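Local atomic coordinates of putative monooxygenase (Fusobacterium nucleatum subsp. nucleatum, PDB entry 3MCS), a protein that probably acts as a monooxygenase, as a member of the antibiotic biosynthesis monooxygenase family. Residues E132-E144 against A180-M193. Residues are numbered along the deposited sequence; the frame is centred on the assembly and turned at random.
Sequences EIIKNIVETTFNE and AKYFKDYITQTKDM. With ACT (acetate ion), chain C.
The hydroxyl of Y182 reaches across to E144, just past the end of helix 127-143, where Y182 OH makes a weak hydrogen bond to E144 OE2 (3.4 Å) in the plane of the ring; its stronger partner is H177 ND1 of the preceding helix 171-178. Tyrosine suits this place because its ring can pack against the neighbouring helix while its polar end stays among polar groups. One face is covered centrally by the methyl of T140, CG2 standing 4.1 Å from the ring centroid and 10° off the normal, a CH-pi contact. T140 OG1, beside its own backbone N, bonds to N136 O (2.9 Å), above the carbonyl plane. I137 comes to the ring edge, its CD1 3.7 Å from Y182 CD2, while its CG1 lies against Y186 CB. The two helices run antiparallel at 161°, their axes 10.8 Å apart, within the second of two sequence-family units of the dimeric alpha-beta barrel clan; beneath helix 127-143, I134 and V138 face the sheet. Branched isoleucine lets one residue meet several neighbours: one turn before I137, I133 CG2, anti to the backbone N, meets the Y186 ring edge at Y186 CD1 (4.0 Å), whereas I133 CD1 touches Q189 NE2 and selenomethionine M193 CE. Beyond the apolar seam, Y186 OH donates to OXT of an acetate (3.1 Å), probably from the crystallisation liquor, with OXT in the ring plane.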
loop_
_atom_site.group_PDB
_atom_site.type_symbol
_atom_site.label_atom_id
_atom_site.label_comp_id
_atom_site.label_asym_id
_atom_site.label_seq_id
_atom_site.Cartn_x
_atom_site.Cartn_y
_atom_site.Cartn_z
ATOM N N GLU A 132 -12.476 15.126 2.706
ATOM C CA GLU A 132 -13.673 14.551 3.294
ATOM C C GLU A 132 -14.369 13.612 2.314
ATOM O O GLU A 132 -14.948 12.606 2.737
ATOM C CB GLU A 132 -14.612 15.665 3.802
ATOM C CG GLU A 132 -13.968 16.513 4.937
ATOM C CD GLU A 132 -13.556 15.663 6.165
ATOM O OE1 GLU A 132 -14.467 15.110 6.836
ATOM O OE2 GLU A 132 -12.331 15.562 6.468
ATOM N N ILE A 133 -14.286 13.922 1.019
ATOM C CA ILE A 133 -14.918 13.090 0.001
ATOM C C ILE A 133 -14.259 11.710 -0.102
ATOM O O ILE A 133 -14.920 10.683 0.020
ATOM C CB ILE A 133 -14.931 13.773 -1.388
ATOM C CG1 ILE A 133 -15.858 15.015 -1.360
ATOM C CG2 ILE A 133 -15.393 12.791 -2.436
ATOM C CD1 ILE A 133 -15.867 15.882 -2.638
ATOM N N ILE A 134 -12.950 11.684 -0.293
ATOM C CA ILE A 134 -12.273 10.411 -0.454
ATOM C C ILE A 134 -12.370 9.587 0.818
ATOM O O ILE A 134 -12.536 8.374 0.734
ATOM C CB ILE A 134 -10.798 10.566 -0.912
ATOM C CG1 ILE A 134 -10.241 9.208 -1.343
ATOM C CG2 ILE A 134 -9.915 11.225 0.185
ATOM C CD1 ILE A 134 -8.895 9.274 -2.010
ATOM N N LYS A 135 -12.285 10.225 1.985
ATOM C CA LYS A 135 -12.387 9.484 3.248
ATOM C C LYS A 135 -13.658 8.643 3.265
ATOM O O LYS A 135 -13.597 7.470 3.595
ATOM C CB LYS A 135 -12.349 10.411 4.473
ATOM C CG LYS A 135 -10.954 10.949 4.886
ATOM C CD LYS A 135 -11.137 12.046 5.949
ATOM C CE LYS A 135 -9.841 12.693 6.390
ATOM N NZ LYS A 135 -10.139 13.816 7.309
ATOM N N ASN A 136 -14.782 9.263 2.887
ATOM C CA ASN A 136 -16.095 8.607 2.860
ATOM C C ASN A 136 -16.124 7.449 1.879
ATOM O O ASN A 136 -16.571 6.352 2.217
ATOM C CB ASN A 136 -17.202 9.599 2.476
ATOM C CG ASN A 136 -17.428 10.680 3.523
ATOM O OD1 ASN A 136 -17.506 10.406 4.722
ATOM N ND2 ASN A 136 -17.578 11.914 3.060
ATOM N N ILE A 137 -15.648 7.701 0.661
ATOM C CA ILE A 137 -15.611 6.677 -0.365
ATOM C C ILE A 137 -14.784 5.477 0.045
ATOM O O ILE A 137 -15.190 4.344 -0.188
ATOM C CB ILE A 137 -15.056 7.218 -1.696
ATOM C CG1 ILE A 137 -16.089 8.138 -2.366
ATOM C CG2 ILE A 137 -14.706 6.072 -2.641
ATOM C CD1 ILE A 137 -17.435 7.459 -2.732
ATOM N N VAL A 138 -13.627 5.712 0.643
ATOM C CA VAL A 138 -12.774 4.611 1.045
ATOM C C VAL A 138 -13.455 3.787 2.140
ATOM O O VAL A 138 -13.322 2.568 2.130
ATOM C CB VAL A 138 -11.400 5.090 1.502
ATOM C CG1 VAL A 138 -10.554 3.916 1.954
ATOM C CG2 VAL A 138 -10.716 5.815 0.380
ATOM N N GLU A 139 -14.187 4.430 3.062
ATOM C CA GLU A 139 -14.953 3.680 4.106
ATOM C C GLU A 139 -16.114 2.867 3.528
ATOM O O GLU A 139 -16.356 1.743 3.967
ATOM C CB GLU A 139 -15.488 4.588 5.216
ATOM C CG GLU A 139 -14.409 5.009 6.175
ATOM C CD GLU A 139 -14.895 5.899 7.294
ATOM O OE1 GLU A 139 -16.096 6.263 7.293
ATOM O OE2 GLU A 139 -14.065 6.243 8.180
ATOM N N THR A 140 -16.833 3.446 2.571
ATOM C CA THR A 140 -17.905 2.741 1.880
ATOM C C THR A 140 -17.306 1.493 1.225
ATOM O O THR A 140 -17.874 0.395 1.332
ATOM C CB THR A 140 -18.592 3.614 0.803
ATOM O OG1 THR A 140 -18.941 4.893 1.351
ATOM C CG2 THR A 140 -19.853 2.921 0.266
ATOM N N THR A 141 -16.137 1.654 0.593
ATOM C CA THR A 141 -15.455 0.528 -0.067
ATOM C C THR A 141 -15.151 -0.615 0.891
ATOM O O THR A 141 -15.398 -1.766 0.577
ATOM C CB THR A 141 -14.139 0.977 -0.757
ATOM O OG1 THR A 141 -14.452 1.849 -1.850
ATOM C CG2 THR A 141 -13.381 -0.202 -1.295
ATOM N N PHE A 142 -14.651 -0.301 2.080
ATOM C CA PHE A 142 -14.279 -1.358 3.014
ATOM C C PHE A 142 -15.470 -2.206 3.408
ATOM O O PHE A 142 -15.306 -3.406 3.623
ATOM C CB PHE A 142 -13.607 -0.814 4.271
ATOM C CG PHE A 142 -12.997 -1.896 5.136
ATOM C CD1 PHE A 142 -11.860 -2.567 4.713
ATOM C CD2 PHE A 142 -13.563 -2.252 6.354
ATOM C CE1 PHE A 142 -11.285 -3.553 5.492
ATOM C CE2 PHE A 142 -12.987 -3.243 7.142
ATOM C CZ PHE A 142 -11.835 -3.889 6.708
ATOM N N ASN A 143 -16.643 -1.582 3.508
ATOM C CA ASN A 143 -17.871 -2.299 3.844
ATOM C C ASN A 143 -18.435 -3.086 2.654
ATOM O O ASN A 143 -19.346 -3.896 2.810
ATOM C CB ASN A 143 -18.943 -1.338 4.402
ATOM C CG ASN A 143 -18.535 -0.681 5.735
ATOM O OD1 ASN A 143 -17.418 -0.846 6.247
ATOM N ND2 ASN A 143 -19.456 0.070 6.291
ATOM N N GLU A 144 -17.900 -2.843 1.466
ATOM C CA GLU A 144 -18.293 -3.591 0.278
ATOM C C GLU A 144 -17.814 -5.032 0.496
ATOM O O GLU A 144 -16.792 -5.259 1.140
ATOM C CB GLU A 144 -17.626 -3.013 -0.970
ATOM C CG GLU A 144 -18.276 -3.321 -2.290
ATOM C CD GLU A 144 -19.237 -2.237 -2.714
ATOM O OE1 GLU A 144 -20.002 -1.744 -1.848
ATOM O OE2 GLU A 144 -19.213 -1.882 -3.919
ATOM N N ALA A 180 -19.599 0.672 -9.550
ATOM C CA ALA A 180 -20.736 1.017 -8.697
ATOM C C ALA A 180 -21.065 2.504 -8.762
ATOM O O ALA A 180 -20.168 3.337 -8.867
ATOM C CB ALA A 180 -20.469 0.618 -7.243
ATOM N N LYS A 181 -22.356 2.825 -8.644
ATOM C CA LYS A 181 -22.814 4.208 -8.720
ATOM C C LYS A 181 -22.025 5.142 -7.778
ATOM O O LYS A 181 -21.574 6.192 -8.212
ATOM C CB LYS A 181 -24.341 4.292 -8.476
ATOM C CG LYS A 181 -25.002 5.667 -8.824
ATOM C CD LYS A 181 -26.542 5.668 -8.720
ATOM N N TYR A 182 -21.819 4.752 -6.521
ATOM C CA TYR A 182 -21.100 5.609 -5.564
ATOM C C TYR A 182 -19.659 5.937 -5.978
ATOM O O TYR A 182 -19.135 7.000 -5.625
ATOM C CB TYR A 182 -21.074 4.995 -4.158
ATOM C CG TYR A 182 -20.070 3.861 -3.960
ATOM C CD1 TYR A 182 -20.416 2.541 -4.197
ATOM C CD2 TYR A 182 -18.780 4.121 -3.523
ATOM C CE1 TYR A 182 -19.500 1.516 -4.012
ATOM C CE2 TYR A 182 -17.854 3.101 -3.337
ATOM C CZ TYR A 182 -18.219 1.808 -3.576
ATOM O OH TYR A 182 -17.298 0.819 -3.370
ATOM N N PHE A 183 -19.008 5.031 -6.698
ATOM C CA PHE A 183 -17.642 5.276 -7.151
ATOM C C PHE A 183 -17.633 6.076 -8.449
ATOM O O PHE A 183 -16.837 7.008 -8.591
ATOM C CB PHE A 183 -16.865 3.969 -7.324
ATOM C CG PHE A 183 -15.391 4.175 -7.509
ATOM C CD1 PHE A 183 -14.565 4.337 -6.415
ATOM C CD2 PHE A 183 -14.835 4.222 -8.772
ATOM C CE1 PHE A 183 -13.213 4.544 -6.593
ATOM C CE2 PHE A 183 -13.501 4.413 -8.952
ATOM C CZ PHE A 183 -12.684 4.582 -7.874
ATOM N N LYS A 184 -18.498 5.704 -9.397
ATOM C CA LYS A 184 -18.629 6.453 -10.651
ATOM C C LYS A 184 -18.987 7.916 -10.347
ATOM O O LYS A 184 -18.390 8.835 -10.914
ATOM C CB LYS A 184 -19.664 5.818 -11.594
ATOM C CG LYS A 184 -19.221 4.552 -12.306
ATOM C CD LYS A 184 -20.293 4.071 -13.306
ATOM N N ASP A 185 -19.945 8.120 -9.443
ATOM C CA ASP A 185 -20.352 9.467 -9.037
ATOM C C ASP A 185 -19.183 10.241 -8.479
ATOM O O ASP A 185 -19.098 11.454 -8.698
ATOM C CB ASP A 185 -21.456 9.442 -7.966
ATOM C CG ASP A 185 -22.811 9.014 -8.505
ATOM O OD1 ASP A 185 -22.988 8.965 -9.736
ATOM O OD2 ASP A 185 -23.697 8.722 -7.678
ATOM N N TYR A 186 -18.314 9.546 -7.733
ATOM C CA TYR A 186 -17.108 10.151 -7.119
ATOM C C TYR A 186 -16.103 10.599 -8.185
ATOM O O TYR A 186 -15.572 11.704 -8.115
ATOM C CB TYR A 186 -16.484 9.203 -6.066
ATOM C CG TYR A 186 -14.971 9.221 -5.978
ATOM C CD1 TYR A 186 -14.296 10.181 -5.252
ATOM C CD2 TYR A 186 -14.225 8.254 -6.617
ATOM C CE1 TYR A 186 -12.899 10.190 -5.192
ATOM C CE2 TYR A 186 -12.846 8.249 -6.548
ATOM C CZ TYR A 186 -12.190 9.219 -5.844
ATOM O OH TYR A 186 -10.824 9.203 -5.816
ATOM N N ILE A 187 -15.874 9.756 -9.182
ATOM C CA ILE A 187 -14.991 10.109 -10.285
ATOM C C ILE A 187 -15.507 11.400 -10.938
ATOM O O ILE A 187 -14.770 12.370 -11.115
ATOM C CB ILE A 187 -14.865 8.937 -11.312
ATOM C CG1 ILE A 187 -14.078 7.767 -10.683
ATOM C CG2 ILE A 187 -14.201 9.381 -12.607
ATOM C CD1 ILE A 187 -12.607 8.089 -10.315
ATOM N N THR A 188 -16.788 11.416 -11.265
ATOM C CA THR A 188 -17.407 12.593 -11.890
ATOM C C THR A 188 -17.257 13.860 -11.031
ATOM O O THR A 188 -16.784 14.886 -11.517
ATOM C CB THR A 188 -18.897 12.332 -12.195
ATOM O OG1 THR A 188 -19.004 11.387 -13.274
ATOM C CG2 THR A 188 -19.620 13.650 -12.558
ATOM N N GLN A 189 -17.617 13.751 -9.755
ATOM C CA GLN A 189 -17.551 14.854 -8.798
ATOM C C GLN A 189 -16.157 15.480 -8.585
ATOM O O GLN A 189 -16.045 16.706 -8.475
ATOM C CB GLN A 189 -18.092 14.360 -7.442
ATOM C CG GLN A 189 -18.039 15.375 -6.282
ATOM C CD GLN A 189 -18.640 14.834 -4.981
ATOM O OE1 GLN A 189 -18.845 13.637 -4.835
ATOM N NE2 GLN A 189 -18.922 15.728 -4.033
ATOM N N THR A 190 -15.114 14.650 -8.506
ATOM C CA THR A 190 -13.752 15.115 -8.232
ATOM C C THR A 190 -12.887 15.328 -9.471
ATOM O O THR A 190 -11.736 15.718 -9.346
ATOM C CB THR A 190 -12.995 14.125 -7.290
ATOM O OG1 THR A 190 -12.890 12.832 -7.902
ATOM C CG2 THR A 190 -13.698 13.978 -5.958
ATOM N N LYS A 191 -13.439 15.097 -10.661
ATOM C CA LYS A 191 -12.682 15.203 -11.921
ATOM C C LYS A 191 -11.804 16.449 -12.018
ATOM O O LYS A 191 -10.601 16.348 -12.287
ATOM C CB LYS A 191 -13.636 15.157 -13.135
ATOM N N ASP A 192 -12.399 17.614 -11.781
ATOM C CA ASP A 192 -11.684 18.891 -11.928
ATOM C C ASP A 192 -10.888 19.285 -10.687
ATOM O O ASP A 192 -10.222 20.321 -10.686
ATOM C CB ASP A 192 -12.667 20.007 -12.313
ATOM C CG ASP A 192 -13.359 19.734 -13.645
ATOM O OD1 ASP A 192 -12.668 19.295 -14.603
ATOM O OD2 ASP A 192 -14.590 19.960 -13.737
HETATM N N MSE A 193 -10.964 18.481 -9.630
HETATM C CA MSE A 193 -10.207 18.756 -8.424
HETATM C C MSE A 193 -8.827 18.126 -8.495
HETATM O O MSE A 193 -7.936 18.499 -7.737
HETATM C CB MSE A 193 -10.906 18.188 -7.200
HETATM C CG MSE A 193 -12.303 18.674 -6.966
HETATM SE SE MSE A 193 -12.908 17.961 -5.280
HETATM C CE MSE A 193 -14.715 18.667 -5.325
HETATM C C ACT C . -9.548 6.043 -6.935
HETATM O O ACT C . -9.128 4.952 -7.429
HETATM O OXT ACT C . -9.511 7.067 -7.699
HETATM C CH3 ACT C . -10.060 6.087 -5.511
#